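PDB 5GZS: GGDEF family protein from Vibrio cholerae, which binds arginine through its periplasmic portion and, as a diguanylate cyclase, probably couples such sensing to the making of cyclic di-GMP. Local coordinates for residues Y6-E11 against I32-Y37; L92-I97 against S131-G136; A313-R318 against G406-Y411. All blocks are in the same frame, centred on the assembly; numbering follows the deposited sequence.

Interaction 1: residues Y6-E11 against I32-Y37. With ARG (arginine), chain B.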
loop_
_atom_site.group_PDB
_atom_site.type_symbol
_atom_site.label_atom_id
_atom_site.label_comp_id
_atom_site.label_asym_id
_atom_site.label_seq_id
_atom_site.Cartn_x
_atom_site.Cartn_y
_atom_site.Cartn_z
ATOM N N TYR A 6 39.093 -29.042 -5.897
ATOM C CA TYR A 6 38.039 -28.182 -6.433
ATOM C C TYR A 6 38.153 -26.778 -5.873
ATOM O O TYR A 6 38.115 -26.584 -4.656
ATOM C CB TYR A 6 36.653 -28.749 -6.124
ATOM C CG TYR A 6 36.429 -30.120 -6.698
ATOM C CD1 TYR A 6 35.918 -30.277 -7.972
ATOM C CD2 TYR A 6 36.742 -31.265 -5.966
ATOM C CE1 TYR A 6 35.714 -31.541 -8.511
ATOM C CE2 TYR A 6 36.545 -32.533 -6.496
ATOM C CZ TYR A 6 36.026 -32.664 -7.766
ATOM O OH TYR A 6 35.822 -33.913 -8.303
ATOM N N LYS A 7 38.293 -25.801 -6.767
ATOM C CA LYS A 7 38.439 -24.414 -6.366
ATOM C C LYS A 7 37.078 -23.751 -6.267
ATOM O O LYS A 7 36.377 -23.602 -7.270
ATOM C CB LYS A 7 39.310 -23.669 -7.362
ATOM C CG LYS A 7 40.626 -24.335 -7.651
ATOM C CD LYS A 7 41.676 -24.069 -6.594
ATOM C CE LYS A 7 43.021 -24.622 -7.083
ATOM N NZ LYS A 7 44.180 -24.253 -6.228
ATOM N N VAL A 8 36.682 -23.366 -5.062
ATOM C CA VAL A 8 35.411 -22.666 -4.926
ATOM C C VAL A 8 35.644 -21.221 -4.477
ATOM O O VAL A 8 36.453 -20.936 -3.581
ATOM C CB VAL A 8 34.452 -23.415 -3.978
ATOM C CG1 VAL A 8 35.056 -24.764 -3.569
ATOM C CG2 VAL A 8 34.066 -22.569 -2.778
ATOM N N ALA A 9 34.948 -20.316 -5.160
ATOM C CA ALA A 9 35.169 -18.881 -5.048
ATOM C C ALA A 9 34.527 -18.285 -3.815
ATOM O O ALA A 9 33.439 -18.712 -3.414
ATOM C CB ALA A 9 34.636 -18.174 -6.297
ATOM N N THR A 10 35.177 -17.286 -3.240
ATOM C CA THR A 10 34.589 -16.498 -2.172
ATOM C C THR A 10 34.878 -15.002 -2.226
ATOM O O THR A 10 35.952 -14.584 -2.579
ATOM C CB THR A 10 34.987 -17.003 -0.787
ATOM O OG1 THR A 10 36.363 -16.759 -0.556
ATOM C CG2 THR A 10 34.748 -18.444 -0.684
ATOM N N GLU A 11 33.885 -14.210 -1.830
ATOM C CA GLU A 11 34.027 -12.760 -1.759
ATOM C C GLU A 11 33.752 -12.251 -0.343
ATOM O O GLU A 11 32.645 -12.396 0.175
ATOM C CB GLU A 11 33.088 -12.080 -2.756
ATOM C CG GLU A 11 33.506 -10.669 -3.138
ATOM C CD GLU A 11 32.333 -9.710 -3.196
ATOM O OE1 GLU A 11 32.548 -8.494 -3.005
ATOM O OE2 GLU A 11 31.196 -10.171 -3.431
ATOM N N ILE A 32 38.240 -29.459 -0.896
ATOM C CA ILE A 32 37.821 -28.132 -1.285
ATOM C C ILE A 32 38.982 -27.197 -1.061
ATOM O O ILE A 32 39.805 -27.416 -0.175
ATOM C CB ILE A 32 36.563 -27.668 -0.487
ATOM C CG1 ILE A 32 35.318 -28.414 -0.983
ATOM C CG2 ILE A 32 36.343 -26.175 -0.588
ATOM C CD1 ILE A 32 35.328 -28.732 -2.482
ATOM N N GLU A 33 39.069 -26.179 -1.907
ATOM C CA GLU A 33 40.005 -25.087 -1.732
ATOM C C GLU A 33 39.326 -23.744 -1.969
ATOM O O GLU A 33 38.974 -23.424 -3.102
ATOM C CB GLU A 33 41.171 -25.238 -2.696
ATOM C CG GLU A 33 42.112 -24.061 -2.678
ATOM C CD GLU A 33 43.404 -24.355 -3.391
ATOM O OE1 GLU A 33 43.551 -25.486 -3.917
ATOM O OE2 GLU A 33 44.281 -23.461 -3.419
ATOM N N TYR A 34 39.161 -22.945 -0.923
ATOM C CA TYR A 34 38.532 -21.646 -1.119
ATOM C C TYR A 34 39.510 -20.661 -1.762
ATOM O O TYR A 34 40.714 -20.658 -1.467
ATOM C CB TYR A 34 37.979 -21.096 0.199
ATOM C CG TYR A 34 36.904 -21.981 0.766
ATOM C CD1 TYR A 34 35.643 -22.009 0.215
ATOM C CD2 TYR A 34 37.171 -22.829 1.830
ATOM C CE1 TYR A 34 34.670 -22.836 0.713
ATOM C CE2 TYR A 34 36.214 -23.661 2.330
ATOM C CZ TYR A 34 34.955 -23.666 1.777
ATOM O OH TYR A 34 33.981 -24.510 2.297
ATOM N N VAL A 35 38.977 -19.835 -2.658
ATOM C CA VAL A 35 39.758 -18.788 -3.311
ATOM C C VAL A 35 39.106 -17.414 -3.128
ATOM O O VAL A 35 38.014 -17.176 -3.650
ATOM C CB VAL A 35 39.930 -19.120 -4.807
ATOM C CG1 VAL A 35 40.665 -18.023 -5.541
ATOM C CG2 VAL A 35 40.682 -20.428 -4.945
ATOM N N ASN A 36 39.742 -16.521 -2.363
ATOM C CA ASN A 36 39.202 -15.163 -2.186
ATOM C C ASN A 36 39.267 -14.381 -3.491
ATOM O O ASN A 36 40.317 -14.318 -4.136
ATOM C CB ASN A 36 39.955 -14.397 -1.090
ATOM C CG ASN A 36 39.233 -13.086 -0.658
ATOM O OD1 ASN A 36 38.570 -12.423 -1.459
ATOM N ND2 ASN A 36 39.376 -12.720 0.619
ATOM N N TYR A 37 38.139 -13.808 -3.891
ATOM C CA TYR A 37 38.109 -12.868 -5.008
ATOM C C TYR A 37 37.729 -11.505 -4.471
ATOM O O TYR A 37 36.783 -11.374 -3.696
ATOM C CB TYR A 37 37.126 -13.314 -6.081
ATOM C CG TYR A 37 37.634 -14.463 -6.908
ATOM C CD1 TYR A 37 38.402 -14.232 -8.041
ATOM C CD2 TYR A 37 37.363 -15.785 -6.551
ATOM C CE1 TYR A 37 38.882 -15.287 -8.809
ATOM C CE2 TYR A 37 37.836 -16.841 -7.311
ATOM C CZ TYR A 37 38.597 -16.579 -8.440
ATOM O OH TYR A 37 39.074 -17.599 -9.214
HETATM N N ARG B . 22.913 -13.286 -5.762
HETATM C CA ARG B . 23.074 -12.016 -6.454
HETATM C C ARG B . 23.665 -12.226 -7.843
HETATM O O ARG B . 23.491 -11.409 -8.745
HETATM C CB ARG B . 23.952 -11.080 -5.644
HETATM C CG ARG B . 25.378 -11.566 -5.465
HETATM C CD ARG B . 26.031 -10.736 -4.381
HETATM N NE ARG B . 27.430 -11.063 -4.208
HETATM C CZ ARG B . 27.865 -12.162 -3.607
HETATM N NH1 ARG B . 27.004 -13.055 -3.130
HETATM N NH2 ARG B . 29.167 -12.369 -3.502
HETATM O OXT ARG B . 24.332 -13.223 -8.095
#
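Tyr6 to Thr10 pair in parallel with Ile32 to Asn36, joined by a backbone ladder. Tyr6 O takes the N-H of Glu33, Val8 gives its N-H to Glu33 O and receives that of Val35, and Thr10 gives its own to Val35 O. The last bond of the ladder runs from Tyr37 N to Thr10 O, at 2.7 Å and nearly straight (173° at the hydrogen). Between these rungs CA-H groups lean on the same carbonyls, as Tyr34 CA does on Val8 O at 3.3 Å.

The charged contact lies on the face that carries Lys7, Glu33, Ala9 and Val35. Lys7 and Glu33 point the same way, and Lys7 NZ meets Glu33 OE1 at 2.7 Å, coming from above the carboxylate plane. The lysine chain gets there by folding at its second torsion (chi2 -81°), while the glutamate reaches out extended.

Apolar contacts fill the other face. Val8 splits its branches: CG1 sits 3.5 Å from Ile32 CG2, and CG2 lies 3.4 Å from Tyr34 CD1. Thr10 CG2 comes to the same ring carbon, while Tyr34 OH is held by Asp22 of helix 15-28, the helix that covers this face in a beta-alpha-beta unit. Across the sheet, Ala9 CB touches Tyr37 CE2 at 3.6 Å, under helix 40-49.

At the end of the 6-11 segment, Glu11 OE2 accepts a hydrogen bond from NH2 of the bound arginine at 3.0 Å. The carboxylate would thus probably offer negative charge to the ligand's guanidinium, consistent with recognition of a cationic amino acid by a solute-binding-protein fold.

Interaction 2: residues L92-I97 against S131-G136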
loop_
_atom_site.group_PDB
_atom_site.type_symbol
_atom_site.label_atom_id
_atom_site.label_comp_id
_atom_site.label_asym_id
_atom_site.label_seq_id
_atom_site.Cartn_x
_atom_site.Cartn_y
_atom_site.Cartn_z
ATOM N N LEU A 92 16.667 7.326 -0.283
ATOM C CA LEU A 92 17.956 7.561 -0.924
ATOM C C LEU A 92 17.780 8.095 -2.331
ATOM O O LEU A 92 16.800 7.781 -3.005
ATOM C CB LEU A 92 18.778 6.271 -0.959
ATOM C CG LEU A 92 18.552 5.302 0.203
ATOM C CD1 LEU A 92 19.313 4.011 -0.046
ATOM C CD2 LEU A 92 18.936 5.934 1.551
ATOM N N ARG A 93 18.733 8.909 -2.769
ATOM C CA ARG A 93 18.746 9.389 -4.145
ATOM C C ARG A 93 19.956 8.794 -4.867
ATOM O O ARG A 93 19.949 8.647 -6.086
ATOM C CB ARG A 93 18.752 10.913 -4.173
ATOM C CG ARG A 93 17.738 11.540 -3.215
ATOM C CD ARG A 93 18.326 12.803 -2.621
ATOM N NE ARG A 93 19.564 12.498 -1.904
ATOM C CZ ARG A 93 20.703 13.165 -2.068
ATOM N NH1 ARG A 93 20.761 14.170 -2.941
ATOM N NH2 ARG A 93 21.784 12.815 -1.377
ATOM N N LEU A 94 20.973 8.420 -4.085
ATOM C CA LEU A 94 22.124 7.662 -4.569
ATOM C C LEU A 94 22.226 6.353 -3.834
ATOM O O LEU A 94 22.060 6.323 -2.619
ATOM C CB LEU A 94 23.424 8.426 -4.366
ATOM C CG LEU A 94 23.683 9.578 -5.315
ATOM C CD1 LEU A 94 24.057 10.811 -4.507
ATOM C CD2 LEU A 94 24.774 9.194 -6.277
ATOM N N VAL A 95 22.507 5.281 -4.568
ATOM C CA VAL A 95 22.769 3.962 -3.987
ATOM C C VAL A 95 23.947 3.305 -4.696
ATOM O O VAL A 95 24.028 3.321 -5.926
ATOM C CB VAL A 95 21.559 3.004 -4.082
ATOM C CG1 VAL A 95 21.925 1.640 -3.555
ATOM C CG2 VAL A 95 20.417 3.510 -3.266
ATOM N N GLY A 96 24.853 2.726 -3.916
ATOM C CA GLY A 96 25.973 1.979 -4.461
ATOM C C GLY A 96 25.506 0.582 -4.831
ATOM O O GLY A 96 24.699 -0.031 -4.119
ATOM N N ILE A 97 25.999 0.085 -5.956
ATOM C CA ILE A 97 25.550 -1.201 -6.459
ATOM C C ILE A 97 26.735 -2.037 -6.900
ATOM O O ILE A 97 27.537 -1.597 -7.741
ATOM C CB ILE A 97 24.569 -1.053 -7.652
ATOM C CG1 ILE A 97 23.333 -0.230 -7.264
ATOM C CG2 ILE A 97 24.159 -2.424 -8.183
ATOM C CD1 ILE A 97 22.325 -0.967 -6.383
ATOM N N SER A 131 32.489 8.324 3.828
ATOM C CA SER A 131 32.609 9.724 3.439
ATOM C C SER A 131 32.653 9.873 1.923
ATOM O O SER A 131 33.727 9.980 1.331
ATOM C CB SER A 131 33.857 10.349 4.066
ATOM O OG SER A 131 33.956 10.021 5.441
ATOM N N GLY A 132 31.479 9.880 1.299
ATOM C CA GLY A 132 31.382 10.015 -0.142
ATOM C C GLY A 132 30.048 10.586 -0.583
ATOM O O GLY A 132 29.358 11.246 0.194
ATOM N N ARG A 133 29.685 10.331 -1.836
ATOM C CA ARG A 133 28.428 10.823 -2.385
ATOM C C ARG A 133 27.314 9.795 -2.220
ATOM O O ARG A 133 26.138 10.148 -2.133
ATOM C CB ARG A 133 28.594 11.186 -3.862
ATOM C CG ARG A 133 27.312 11.649 -4.534
ATOM C CD ARG A 133 26.846 12.984 -3.977
ATOM N NE ARG A 133 27.965 13.826 -3.567
ATOM C CZ ARG A 133 28.093 14.366 -2.359
ATOM N NH1 ARG A 133 27.166 14.152 -1.435
ATOM N NH2 ARG A 133 29.145 15.120 -2.076
ATOM N N VAL A 134 27.692 8.522 -2.175
ATOM C CA VAL A 134 26.726 7.441 -2.020
ATOM C C VAL A 134 25.990 7.546 -0.689
ATOM O O VAL A 134 26.601 7.780 0.353
ATOM C CB VAL A 134 27.404 6.061 -2.112
ATOM C CG1 VAL A 134 26.358 4.962 -2.217
ATOM C CG2 VAL A 134 28.356 6.016 -3.298
ATOM N N ASP A 135 24.673 7.373 -0.732
ATOM C CA ASP A 135 23.862 7.447 0.452
ATOM C C ASP A 135 23.801 6.132 1.152
ATOM O O ASP A 135 23.623 6.056 2.348
ATOM C CB ASP A 135 22.462 7.845 0.066
ATOM C CG ASP A 135 22.348 9.275 -0.256
ATOM O OD1 ASP A 135 22.842 10.078 0.515
ATOM O OD2 ASP A 135 21.759 9.590 -1.282
ATOM N N GLY A 136 23.937 5.089 0.361
ATOM C CA GLY A 136 23.814 3.727 0.841
ATOM C C GLY A 136 24.145 2.672 -0.197
ATOM O O GLY A 136 23.957 2.856 -1.399
#
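Asp135 meets the N-terminal end of strand 94-98 with its carboxylate. Leu94 N donates to Asp135 OD2 at 3.1 Å, onto the anti lone pair of that oxygen, and Arg93 N adds a weak bond to the same atom. Arg93 then curls back, bent at chi2 and chi3, to bring NH2 within 3.2 Å of Asp135 OD2 in a salt bridge; its hydrogen bonds to both carboxylate oxygens are weak, and the guanidinium and carboxylate planes stand 52° apart. OD2 is therefore shared by three N-H donors. The other firm bond is between backbones, Gly96 N to Gly136 O at 2.7 Å, and Val95 CA also rests on that carbonyl.

Farther out, Leu94 CD1 packs on the aliphatic part of Arg133, 3.4 Å from its CG. Val134 CG1, placed anti to its backbone N (chi1 -169°), lies over the peptide at Gly96, where there is no side chain to hold it off.

On its other edge strand 94-98 bonds to strand 115-119 through Val95 and Ile97, and Val95 also packs on Leu107 of helix 103-110. The 131-136 loop leaves helix 121-129 and leads into strand 137-140, where Val138 continues the bonding to Gly96.

Interaction 3: residues A313-R318 against G406-Y411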
loop_
_atom_site.group_PDB
_atom_site.type_symbol
_atom_site.label_atom_id
_atom_site.label_comp_id
_atom_site.label_asym_id
_atom_site.label_seq_id
_atom_site.Cartn_x
_atom_site.Cartn_y
_atom_site.Cartn_z
ATOM N N ALA A 313 -8.157 2.730 11.240
ATOM C CA ALA A 313 -9.342 3.396 11.787
ATOM C C ALA A 313 -10.559 3.065 10.960
ATOM O O ALA A 313 -10.559 3.238 9.733
ATOM C CB ALA A 313 -9.160 4.898 11.847
ATOM N N ILE A 314 -11.606 2.595 11.620
ATOM C CA ILE A 314 -12.846 2.350 10.900
ATOM C C ILE A 314 -14.060 2.945 11.614
ATOM O O ILE A 314 -13.972 3.419 12.752
ATOM C CB ILE A 314 -13.065 0.851 10.678
ATOM C CG1 ILE A 314 -13.029 0.098 12.002
ATOM C CG2 ILE A 314 -12.002 0.306 9.761
ATOM C CD1 ILE A 314 -13.353 -1.376 11.860
ATOM N N LEU A 315 -15.203 2.929 10.944
ATOM C CA LEU A 315 -16.405 3.375 11.617
ATOM C C LEU A 315 -17.241 2.193 12.049
ATOM O O LEU A 315 -17.429 1.228 11.303
ATOM C CB LEU A 315 -17.193 4.327 10.733
ATOM C CG LEU A 315 -16.430 5.655 10.707
ATOM C CD1 LEU A 315 -17.191 6.727 10.001
ATOM C CD2 LEU A 315 -16.086 6.098 12.127
ATOM N N VAL A 316 -17.699 2.258 13.292
ATOM C CA VAL A 316 -18.619 1.263 13.787
ATOM C C VAL A 316 -20.016 1.861 13.756
ATOM O O VAL A 316 -20.221 2.988 14.216
ATOM C CB VAL A 316 -18.249 0.801 15.193
ATOM C CG1 VAL A 316 -19.353 -0.046 15.769
ATOM C CG2 VAL A 316 -16.951 0.025 15.154
ATOM N N LYS A 317 -20.958 1.113 13.181
ATOM C CA LYS A 317 -22.341 1.562 13.026
ATOM C C LYS A 317 -23.315 0.514 13.531
ATOM O O LYS A 317 -22.984 -0.670 13.577
ATOM C CB LYS A 317 -22.656 1.862 11.558
ATOM C CG LYS A 317 -22.596 0.632 10.624
ATOM C CD LYS A 317 -22.711 1.046 9.160
ATOM C CE LYS A 317 -22.886 -0.151 8.242
ATOM N NZ LYS A 317 -24.247 -0.709 8.326
ATOM N N ARG A 318 -24.516 0.957 13.899
ATOM C CA ARG A 318 -25.611 0.047 14.185
ATOM C C ARG A 318 -25.812 -0.837 12.964
ATOM O O ARG A 318 -25.773 -0.354 11.831
ATOM C CB ARG A 318 -26.886 0.819 14.528
ATOM C CG ARG A 318 -27.201 0.745 15.997
ATOM C CD ARG A 318 -28.221 1.752 16.439
ATOM N NE ARG A 318 -27.803 3.130 16.210
ATOM C CZ ARG A 318 -28.381 3.931 15.322
ATOM N NH1 ARG A 318 -29.392 3.483 14.595
ATOM N NH2 ARG A 318 -27.960 5.178 15.167
ATOM N N GLY A 406 -14.910 1.548 5.011
ATOM C CA GLY A 406 -13.713 0.838 5.371
ATOM C C GLY A 406 -12.705 1.654 6.149
ATOM O O GLY A 406 -12.990 2.639 6.770
ATOM N N SER A 407 -11.485 1.193 6.093
ATOM C CA SER A 407 -10.353 1.844 6.728
ATOM C C SER A 407 -10.245 3.209 6.121
ATOM O O SER A 407 -9.786 3.353 4.997
ATOM C CB SER A 407 -9.050 1.082 6.520
ATOM O OG SER A 407 -9.066 -0.159 7.199
ATOM N N PHE A 408 -10.704 4.210 6.851
ATOM C CA PHE A 408 -10.641 5.569 6.368
ATOM C C PHE A 408 -9.349 6.244 6.779
ATOM O O PHE A 408 -9.113 7.383 6.390
ATOM C CB PHE A 408 -11.832 6.373 6.883
ATOM C CG PHE A 408 -11.839 6.562 8.372
ATOM C CD1 PHE A 408 -12.347 5.574 9.211
ATOM C CD2 PHE A 408 -11.346 7.724 8.928
ATOM C CE1 PHE A 408 -12.360 5.741 10.573
ATOM C CE2 PHE A 408 -11.353 7.910 10.295
ATOM C CZ PHE A 408 -11.866 6.914 11.126
ATOM N N TYR A 409 -8.526 5.551 7.570
ATOM C CA TYR A 409 -7.210 6.076 7.980
ATOM C C TYR A 409 -6.262 5.031 8.586
ATOM O O TYR A 409 -6.668 4.169 9.369
ATOM C CB TYR A 409 -7.377 7.217 8.977
ATOM C CG TYR A 409 -6.165 8.111 9.087
ATOM C CD1 TYR A 409 -6.015 9.208 8.250
ATOM C CD2 TYR A 409 -5.171 7.868 10.042
ATOM C CE1 TYR A 409 -4.909 10.043 8.349
ATOM C CE2 TYR A 409 -4.048 8.696 10.149
ATOM C CZ TYR A 409 -3.926 9.784 9.292
ATOM O OH TYR A 409 -2.832 10.623 9.366
ATOM N N GLN A 410 -4.988 5.124 8.219
ATOM C CA GLN A 410 -3.959 4.322 8.848
ATOM C C GLN A 410 -3.003 5.205 9.671
ATOM O O GLN A 410 -2.350 6.100 9.128
ATOM C CB GLN A 410 -3.181 3.531 7.800
ATOM C CG GLN A 410 -2.126 2.619 8.424
ATOM C CD GLN A 410 -1.470 1.700 7.417
ATOM O OE1 GLN A 410 -2.101 0.777 6.880
ATOM N NE2 GLN A 410 -0.187 1.950 7.146
ATOM N N TYR A 411 -2.920 4.954 10.978
ATOM C CA TYR A 411 -2.036 5.740 11.840
ATOM C C TYR A 411 -0.925 4.894 12.480
ATOM O O TYR A 411 -0.719 3.728 12.125
ATOM C CB TYR A 411 -2.853 6.478 12.915
ATOM C CG TYR A 411 -3.639 5.622 13.888
ATOM C CD1 TYR A 411 -4.857 5.068 13.526
ATOM C CD2 TYR A 411 -3.182 5.396 15.186
ATOM C CE1 TYR A 411 -5.588 4.294 14.421
ATOM C CE2 TYR A 411 -3.910 4.621 16.079
ATOM C CZ TYR A 411 -5.113 4.081 15.690
ATOM O OH TYR A 411 -5.846 3.311 16.556
#
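Ala313 is wrapped by the 406-411 segment, and Phe408 does most of the wrapping. The methyl of Ala313 lies over one face of the Phe408 ring, with CB 3.5 Å from CZ. Phe408 swings its ring in between its own backbone N and carbonyl carbon (chi1 66°), which lays the CE1 edge along the strand, where Leu315 CD2 reaches it at 4.1 Å. Leu315 and Phe408 cross at about a right angle.

Two backbone bonds hold the two segments together. Ala313 N gives its hydrogen to Tyr409 O at 2.8 Å, and Phe408 N gives its own to Ala313 O at 3.0 Å; each donor sits nearly on the line of the carbonyl it meets. Ser407 CA adds a CA-H contact to Ala313 O.

Strand 312-318 runs antiparallel between strand 378-382 and one of the two outermost strands, 399-410, in a mixed five-stranded sheet of the second solute-binding-protein region. Helix 344-352 covers Phe408 and Tyr409 through Leu348 and Met352.

Away from the Phe408 ring the fit slackens. Ile314 meets Ser407 only with CG2, 3.8 Å from Ser407 CA, and Tyr409 offers its CB to the alanine methyl at 4.1 Å while its ring leads away. Gln410 is exposed and its CB points away from 313-318, though its OE1 is hydrogen-bonded to Gln312 of the same strand. On the buried side, Tyr411 comes back with CE1 4.4 Å from Ala313 CB, and its ring meets that of Phe344.

How the interactions relate
From the N terminus, interaction 1 comes first: it closes over helix 15-28 and joins the opening two strands of the first solute-binding-protein region, beside the arginine pocket. Interaction 2 follows in the same region, closing a longer excursion through helix 103-110, strand 115-119 and helix 121-129; it ties the start of strand 94-98 to the loop between helix 121-129 and strand 137-140, its nearest atoms about 10 Å from interaction 1. Interaction 3 spans the longest separation, 88 residues, and ties an inner strand to the edge of a sheet in the second region, its centre about 57 Å from that of interaction 1. The three loops follow in series; none nests within or crosses another.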